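Local structure of KLLA0E01827p (Kluyveromyces lactis, 6AM0) at residues Leu93-Tyr99 with Glu135-Glu139; Pro140-Glu144 with Ile177-Leu181. The protein probably binds mRNA and activates the mRNA-decapping enzyme in the cytoplasm, as a member of the DCP1 family. All blocks are in the same frame, centred on the assembly; numbering follows the deposited sequence.

Interaction 1: residues Leu93-Tyr99 with Glu135-Glu139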
loop_
_atom_site.group_PDB
_atom_site.type_symbol
_atom_site.label_atom_id
_atom_site.label_comp_id
_atom_site.label_asym_id
_atom_site.label_seq_id
_atom_site.Cartn_x
_atom_site.Cartn_y
_atom_site.Cartn_z
ATOM N N LEU F 93 48.932 16.984 5.167
ATOM C CA LEU F 93 50.258 16.578 4.721
ATOM C C LEU F 93 51.298 16.814 5.807
ATOM O O LEU F 93 51.318 17.860 6.462
ATOM C CB LEU F 93 50.654 17.343 3.457
ATOM C CG LEU F 93 49.948 17.012 2.140
ATOM C CD1 LEU F 93 50.311 18.039 1.077
ATOM C CD2 LEU F 93 50.314 15.616 1.680
ATOM N N THR F 94 52.166 15.829 5.994
ATOM C CA THR F 94 53.315 15.947 6.875
ATOM C C THR F 94 54.595 15.865 6.056
ATOM O O THR F 94 54.580 15.581 4.854
ATOM C CB THR F 94 53.300 14.855 7.950
ATOM O OG1 THR F 94 53.186 13.569 7.325
ATOM C CG2 THR F 94 52.135 15.063 8.905
ATOM N N GLY F 95 55.710 16.126 6.721
ATOM C CA GLY F 95 57.000 15.981 6.093
ATOM C C GLY F 95 57.532 17.279 5.520
ATOM O O GLY F 95 57.079 18.382 5.835
ATOM N N HIS F 96 58.521 17.125 4.647
ATOM C CA HIS F 96 59.215 18.274 4.091
ATOM C C HIS F 96 58.311 19.051 3.140
ATOM O O HIS F 96 57.474 18.486 2.429
ATOM C CB HIS F 96 60.488 17.832 3.373
ATOM C CG HIS F 96 61.623 17.517 4.300
ATOM N ND1 HIS F 96 61.836 18.201 5.477
ATOM C CD2 HIS F 96 62.605 16.588 4.223
ATOM C CE1 HIS F 96 62.902 17.711 6.084
ATOM N NE2 HIS F 96 63.387 16.730 5.343
ATOM N N ASP F 97 58.492 20.368 3.144
ATOM C CA ASP F 97 57.673 21.289 2.364
ATOM C C ASP F 97 58.251 21.363 0.957
ATOM O O ASP F 97 59.303 21.963 0.735
ATOM C CB ASP F 97 57.650 22.657 3.033
ATOM C CG ASP F 97 56.509 23.523 2.556
ATOM O OD1 ASP F 97 56.049 23.333 1.407
ATOM O OD2 ASP F 97 56.068 24.395 3.336
ATOM N N ILE F 98 57.567 20.744 -0.003
ATOM C CA ILE F 98 58.071 20.669 -1.371
ATOM C C ILE F 98 56.995 21.105 -2.353
ATOM O O ILE F 98 57.134 20.910 -3.565
ATOM C CB ILE F 98 58.555 19.245 -1.703
ATOM C CG1 ILE F 98 57.364 18.279 -1.676
ATOM C CG2 ILE F 98 59.648 18.805 -0.738
ATOM C CD1 ILE F 98 57.587 17.015 -2.474
ATOM N N TYR F 99 55.922 21.694 -1.843
ATOM C CA TYR F 99 54.711 21.925 -2.620
ATOM C C TYR F 99 54.723 23.352 -3.155
ATOM O O TYR F 99 54.609 24.313 -2.387
ATOM C CB TYR F 99 53.476 21.639 -1.772
ATOM C CG TYR F 99 53.543 20.274 -1.131
ATOM C CD1 TYR F 99 53.305 19.128 -1.874
ATOM C CD2 TYR F 99 53.875 20.130 0.210
ATOM C CE1 TYR F 99 53.380 17.877 -1.298
ATOM C CE2 TYR F 99 53.952 18.884 0.795
ATOM C CZ TYR F 99 53.703 17.761 0.038
ATOM O OH TYR F 99 53.778 16.518 0.620
ATOM N N GLU F 135 58.674 9.916 3.763
ATOM C CA GLU F 135 57.634 10.626 4.495
ATOM C C GLU F 135 56.465 11.026 3.601
ATOM O O GLU F 135 55.434 11.473 4.114
ATOM C CB GLU F 135 58.232 11.866 5.174
ATOM C CG GLU F 135 57.340 12.529 6.221
ATOM C CD GLU F 135 57.147 11.686 7.467
ATOM O OE1 GLU F 135 58.027 10.850 7.766
ATOM O OE2 GLU F 135 56.114 11.861 8.149
ATOM N N GLU F 136 56.587 10.854 2.287
ATOM C CA GLU F 136 55.566 11.283 1.342
ATOM C C GLU F 136 54.835 10.083 0.749
ATOM O O GLU F 136 55.403 8.999 0.583
ATOM C CB GLU F 136 56.177 12.129 0.216
ATOM C CG GLU F 136 56.951 11.345 -0.837
ATOM C CD GLU F 136 57.567 12.242 -1.900
ATOM O OE1 GLU F 136 58.143 13.290 -1.537
ATOM O OE2 GLU F 136 57.467 11.902 -3.099
ATOM N N GLU F 137 53.556 10.297 0.438
ATOM C CA GLU F 137 52.700 9.298 -0.195
ATOM C C GLU F 137 51.996 9.954 -1.384
ATOM O O GLU F 137 50.771 10.061 -1.437
ATOM C CB GLU F 137 51.696 8.736 0.808
ATOM C CG GLU F 137 51.416 7.247 0.685
ATOM C CD GLU F 137 50.373 6.779 1.684
ATOM O OE1 GLU F 137 49.450 7.566 1.986
ATOM O OE2 GLU F 137 50.484 5.634 2.176
ATOM N N LEU F 138 52.794 10.400 -2.355
ATOM C CA LEU F 138 52.351 11.353 -3.365
ATOM C C LEU F 138 52.170 10.675 -4.717
ATOM O O LEU F 138 53.028 9.898 -5.152
ATOM C CB LEU F 138 53.349 12.502 -3.488
ATOM C CG LEU F 138 53.694 13.199 -2.171
ATOM C CD1 LEU F 138 54.484 14.469 -2.433
ATOM C CD2 LEU F 138 52.438 13.497 -1.363
ATOM N N GLU F 139 51.065 10.997 -5.384
ATOM C CA GLU F 139 50.697 10.485 -6.692
ATOM C C GLU F 139 50.334 11.666 -7.581
ATOM O O GLU F 139 49.741 12.637 -7.096
ATOM C CB GLU F 139 49.509 9.510 -6.575
ATOM C CG GLU F 139 49.325 8.531 -7.733
ATOM C CD GLU F 139 48.188 8.921 -8.665
ATOM O OE1 GLU F 139 48.378 8.860 -9.899
ATOM O OE2 GLU F 139 47.104 9.289 -8.164
#
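L138 puts its two methyl groups among three side chains of segment 93-99. Its CD1 lies 3.7 Å from Y99 OH and 3.8 Å from Y99 CE1. The methyl meets the phenol end of the ring obliquely. L138 CD1 also meets I98 CD1 tip to tip at 4.0 Å. The other methyl, L138 CD2, is 4.3 Å from L93 CD2. I98 CD1 has a second neighbour, E136 OE1, whose side chain crosses it at about a right angle.

The Y99 ring is clamped within its own segment. I98 CG1 sits 3.9 Å above the centre of one face. L93 CD1 lies over the opposite face, offset toward the rim. With CG1 between the backbone N and the carbonyl carbon (chi1 65°), I98 lays CG1 over the ring and sends CD1 on to L138.

At the other end of the contact, E135 CG packs on the backbone of G95, 3.5 Å from G95 CA. The bend at chi2 (69°) lets CG rest there while the carboxylate turns to T94. E135 OE2 takes a weak hydrogen bond of 3.5 Å from T94 OG1.

Further out, R61, outside both segments, forms a salt bridge with D97 and a hydrogen bond to the carbonyl O of Y99. L93 and Y99 also rest on A117 of strand 114-118, and L93 touches the chain of another protein. The arrangement is loop-on-loop packing at the margin of the PH-like (EVH1-type) fold of the DCP1 family.

Interaction 2: residues Pro140-Glu144 with Ile177-Leu181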
loop_
_atom_site.group_PDB
_atom_site.type_symbol
_atom_site.label_atom_id
_atom_site.label_comp_id
_atom_site.label_asym_id
_atom_site.label_seq_id
_atom_site.Cartn_x
_atom_site.Cartn_y
_atom_site.Cartn_z
ATOM N N PRO F 140 50.696 11.636 -8.865
ATOM C CA PRO F 140 50.397 12.774 -9.744
ATOM C C PRO F 140 48.925 13.162 -9.694
ATOM O O PRO F 140 48.034 12.312 -9.743
ATOM C CB PRO F 140 50.797 12.264 -11.132
ATOM C CG PRO F 140 51.846 11.249 -10.866
ATOM C CD PRO F 140 51.497 10.605 -9.550
ATOM N N MET F 141 48.678 14.465 -9.581
ATOM C CA MET F 141 47.328 15.003 -9.524
ATOM C C MET F 141 46.659 14.955 -10.892
ATOM O O MET F 141 47.313 14.870 -11.935
ATOM C CB MET F 141 47.338 16.447 -9.023
ATOM C CG MET F 141 47.497 16.594 -7.529
ATOM S SD MET F 141 47.633 18.325 -7.043
ATOM C CE MET F 141 46.090 18.977 -7.677
ATOM N N LYS F 142 45.332 15.028 -10.876
ATOM C CA LYS F 142 44.544 15.090 -12.098
ATOM C C LYS F 142 43.486 16.173 -11.954
ATOM O O LYS F 142 43.047 16.492 -10.844
ATOM C CB LYS F 142 43.878 13.741 -12.416
ATOM C CG LYS F 142 44.859 12.604 -12.682
ATOM C CD LYS F 142 44.161 11.250 -12.656
ATOM C CE LYS F 142 45.163 10.107 -12.614
ATOM N NZ LYS F 142 44.499 8.798 -12.363
ATOM N N VAL F 143 43.082 16.743 -13.085
ATOM C CA VAL F 143 42.034 17.755 -13.113
ATOM C C VAL F 143 41.248 17.604 -14.405
ATOM O O VAL F 143 41.821 17.372 -15.475
ATOM C CB VAL F 143 42.605 19.185 -12.967
ATOM C CG1 VAL F 143 43.600 19.500 -14.078
ATOM C CG2 VAL F 143 41.481 20.207 -12.941
ATOM N N GLU F 144 39.927 17.701 -14.298
ATOM C CA GLU F 144 39.068 17.714 -15.470
ATOM C C GLU F 144 37.859 18.567 -15.142
ATOM O O GLU F 144 37.499 18.726 -13.976
ATOM C CB GLU F 144 38.637 16.302 -15.892
ATOM C CG GLU F 144 37.286 15.864 -15.343
ATOM C CD GLU F 144 36.776 14.580 -15.980
ATOM O OE1 GLU F 144 36.231 13.726 -15.248
ATOM O OE2 GLU F 144 36.919 14.426 -17.212
ATOM N N ILE F 177 45.189 25.067 -13.212
ATOM C CA ILE F 177 45.705 23.917 -12.476
ATOM C C ILE F 177 46.464 22.992 -13.413
ATOM O O ILE F 177 47.596 22.577 -13.126
ATOM C CB ILE F 177 44.559 23.181 -11.760
ATOM C CG1 ILE F 177 43.879 24.109 -10.753
ATOM C CG2 ILE F 177 45.082 21.928 -11.074
ATOM C CD1 ILE F 177 42.825 23.427 -9.916
ATOM N N LYS F 178 45.864 22.686 -14.567
ATOM C CA LYS F 178 46.529 21.837 -15.548
ATOM C C LYS F 178 47.922 22.364 -15.861
ATOM O O LYS F 178 48.902 21.611 -15.826
ATOM C CB LYS F 178 45.689 21.730 -16.821
ATOM C CG LYS F 178 46.345 20.905 -17.924
ATOM C CD LYS F 178 45.378 19.895 -18.543
ATOM C CE LYS F 178 45.062 18.756 -17.573
ATOM N NZ LYS F 178 44.114 17.752 -18.142
ATOM N N TYR F 179 48.036 23.670 -16.121
ATOM C CA TYR F 179 49.350 24.237 -16.397
ATOM C C TYR F 179 50.313 23.940 -15.256
ATOM O O TYR F 179 51.408 23.401 -15.471
ATOM C CB TYR F 179 49.255 25.744 -16.637
ATOM C CG TYR F 179 50.619 26.361 -16.840
ATOM C CD1 TYR F 179 51.260 26.282 -18.068
ATOM C CD2 TYR F 179 51.282 26.991 -15.795
ATOM C CE1 TYR F 179 52.515 26.825 -18.253
ATOM C CE2 TYR F 179 52.535 27.536 -15.971
ATOM C CZ TYR F 179 53.148 27.448 -17.200
ATOM O OH TYR F 179 54.397 27.997 -17.376
ATOM N N LEU F 180 49.889 24.236 -14.024
ATOM C CA LEU F 180 50.757 24.053 -12.868
ATOM C C LEU F 180 51.214 22.611 -12.715
ATOM O O LEU F 180 52.199 22.356 -12.014
ATOM C CB LEU F 180 50.038 24.511 -11.599
ATOM C CG LEU F 180 49.530 25.956 -11.590
ATOM C CD1 LEU F 180 48.589 26.192 -10.417
ATOM C CD2 LEU F 180 50.696 26.935 -11.547
ATOM N N LEU F 181 50.535 21.665 -13.368
ATOM C CA LEU F 181 50.914 20.264 -13.268
ATOM C C LEU F 181 51.918 19.838 -14.330
ATOM O O LEU F 181 52.727 18.938 -14.074
ATOM C CB LEU F 181 49.671 19.373 -13.351
ATOM C CG LEU F 181 48.705 19.461 -12.169
ATOM C CD1 LEU F 181 47.453 18.638 -12.437
ATOM C CD2 LEU F 181 49.387 19.008 -10.886
#
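I177 meets V143 from the helix, with I177 CG2 4.1 Å from V143 CG1. The branch that touches is the one anti to its backbone N; CG1 of I177 lies beside that N (chi1 -61°).

K178 is next and meets the same valine. The bends at chi2 and chi3 carry its end to the strand. This lays K178 CE 3.9 Å from V143 CG1, the two side chains crossing obliquely. K178 NZ comes within 3.5 Å of V143 O. The pair is not a hydrogen bond; the ammonium is instead bonded to the hydroxyl of Y174, on the same helix. The lysine thus adds its aliphatic part to the packing at the more exposed margin of the contact.

L181, one turn beyond I177, brings both methyls to the strand's entry. Its CD2 lies 3.8 Å from M141 CB, and its CD1 the same distance from M141 O. L181 CD1 also reaches V143 CG1 at 4.3 Å.

Strand 142-144 and helix 177-181 run nearly antiparallel, at 152°, with axes 8.7 Å apart. V143 and M141 also pack on I152 of strand 149-153. I177 and L180 reach I58 of strand 55-61, while L180 and L181 touch I118 of strand 114-118. K142 and E144 leave the backbone away from the helix; both pack on aromatic side chains of the bound peptide. The C-terminal helix thus packs against both sheets, as in PH-like domains.

How the interactions relate
From the N terminus, the chain passes strand 55-61 and a long loop, and reaches 93-99 just before strand 101-105. Interaction 1 closes when 135-139 returns after strand 114-118 and helix 121-124. The chain then runs straight from E139 into P140, so interaction 2 opens where interaction 1 ends. It closes after strands 149-153 and 159-164, on helix 167-182. The two closures follow in series and neither nest nor cross. Their centres are about 17 Å apart, and they touch only through that join in sequence. Interaction 1 ties two connecting loops together. Interaction 2 ties strand 142-146, outermost in its sheet within this chain, to the last helix.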